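Local coordinates for glycoside Hydrolase Family 43_12 (Metagenome, PDB 7JVH), which probably hydrolyses glycosidic bonds in plant cell-wall polysaccharides or their oligosaccharides, as a family 43 glycoside hydrolase of subfamily 12, at residues 282-285 / 286-289. Numbering follows the deposited sequence.
Sequences NNPI and LTQR
P284, which follows a cis peptide bond, meets T287 and R289 through CG and CD of its ring, a worked example of how the halves of a short irregular run can touch by van der Waals contact alone, even where one partner is a guanidinium nitrogen, while the hydrogen bonds lie within 286-289 or go to the surroundings. CG of P284 lies 3.9 Å from CG2 of T287, the two side chains crossing at a slant. The arginine reaches the same ring from the opposite direction: its chain is extended from CG to NE, which carries NH2 of R289 to 3.8 Å from CG of P284, the guanidinium standing obliquely to it. The buried part is the methyl of T287 with I285 and L286, which pack on F350 and together lie opposite E265 as a classic beta bulge, both backbones bonded to it, joining the run to a propeller blade of the GH43 domain. P284 and R289, by contrast, are partly exposed and form the more solvent-open side, though no farther apart than the proline and the methyl.

With OG1 turned anti to the backbone N (chi1 -174°), T287 takes the amide of R289 in an ST turn, N to OG1 3.0 Å and nearly straight at 164°; the same hydroxyl also bonds to H263 O. A valine here would probably leave the R289 amide and the H263 carbonyl without this partner, freeing the turn to shift. Bonding of NH1 to W262 O and a cation-pi contact with the W262 ring imply that R289 is held from outside the run, not by the proline it touches.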
loop_
_atom_site.group_PDB
_atom_site.type_symbol
_atom_site.label_atom_id
_atom_site.label_comp_id
_atom_site.label_asym_id
_atom_site.label_seq_id
_atom_site.Cartn_x
_atom_site.Cartn_y
_atom_site.Cartn_z
ATOM N N ASN A 282 6.190 20.428 -22.860
ATOM C CA ASN A 282 6.284 20.565 -21.409
ATOM C C ASN A 282 6.133 19.203 -20.779
ATOM O O ASN A 282 5.021 18.676 -20.655
ATOM C CB ASN A 282 5.198 21.497 -20.874
ATOM C CG ASN A 282 5.291 21.722 -19.372
ATOM O OD1 ASN A 282 5.985 22.625 -18.922
ATOM N ND2 ASN A 282 4.566 20.928 -18.604
ATOM N N ASN A 283 7.266 18.616 -20.392
ATOM C CA ASN A 283 7.265 17.345 -19.684
ATOM C C ASN A 283 8.545 17.251 -18.865
ATOM O O ASN A 283 9.577 17.774 -19.280
ATOM C CB ASN A 283 7.139 16.174 -20.679
ATOM C CG ASN A 283 5.719 15.648 -20.790
ATOM O OD1 ASN A 283 5.084 15.346 -19.778
ATOM N ND2 ASN A 283 5.210 15.547 -22.015
ATOM N N PRO A 284 8.527 16.640 -17.662
ATOM C CA PRO A 284 7.307 16.078 -17.074
ATOM C C PRO A 284 6.328 17.134 -16.487
ATOM O O PRO A 284 6.657 18.322 -16.449
ATOM C CB PRO A 284 7.854 15.221 -15.937
ATOM C CG PRO A 284 9.113 15.918 -15.532
ATOM C CD PRO A 284 9.701 16.497 -16.795
ATOM N N ILE A 285 5.139 16.674 -16.070
ATOM C CA ILE A 285 4.117 17.507 -15.450
ATOM C C ILE A 285 3.973 17.287 -13.931
ATOM O O ILE A 285 3.186 17.984 -13.272
ATOM C CB ILE A 285 2.737 17.327 -16.093
ATOM C CG1 ILE A 285 2.325 15.849 -16.137
ATOM C CG2 ILE A 285 2.722 17.952 -17.490
ATOM C CD1 ILE A 285 0.874 15.608 -16.484
ATOM N N LEU A 286 4.760 16.343 -13.401
ATOM C CA LEU A 286 4.740 16.001 -11.955
ATOM C C LEU A 286 6.030 15.309 -11.515
ATOM O O LEU A 286 6.204 14.171 -11.864
ATOM C CB LEU A 286 3.570 15.064 -11.689
ATOM C CG LEU A 286 3.485 14.579 -10.250
ATOM C CD1 LEU A 286 2.984 15.687 -9.360
ATOM C CD2 LEU A 286 2.572 13.387 -10.133
ATOM N N THR A 287 6.878 15.975 -10.738
ATOM C CA THR A 287 8.082 15.332 -10.207
ATOM C C THR A 287 8.651 16.115 -9.027
ATOM O O THR A 287 8.357 17.281 -8.863
ATOM C CB THR A 287 9.190 15.204 -11.273
ATOM O OG1 THR A 287 10.279 14.440 -10.745
ATOM C CG2 THR A 287 9.702 16.575 -11.721
ATOM N N GLN A 288 9.468 15.435 -8.224
ATOM C CA GLN A 288 10.289 16.052 -7.193
ATOM C C GLN A 288 11.777 15.774 -7.389
ATOM O O GLN A 288 12.587 16.165 -6.549
ATOM C CB GLN A 288 9.864 15.535 -5.827
ATOM C CG GLN A 288 8.455 15.926 -5.407
ATOM C CD GLN A 288 8.299 17.424 -5.191
ATOM O OE1 GLN A 288 8.644 17.973 -4.128
ATOM N NE2 GLN A 288 7.809 18.100 -6.219
ATOM N N ARG A 289 12.134 15.137 -8.519
ATOM C CA ARG A 289 13.444 14.517 -8.685
ATOM C C ARG A 289 14.636 15.467 -8.719
ATOM O O ARG A 289 15.747 15.082 -8.356
ATOM C CB ARG A 289 13.441 13.609 -9.915
ATOM C CG ARG A 289 13.411 14.325 -11.261
ATOM C CD ARG A 289 13.037 13.269 -12.294
ATOM N NE ARG A 289 12.879 13.838 -13.612
ATOM C CZ ARG A 289 12.368 13.198 -14.662
ATOM N NH1 ARG A 289 11.986 11.927 -14.553
ATOM N NH2 ARG A 289 12.251 13.836 -15.837
#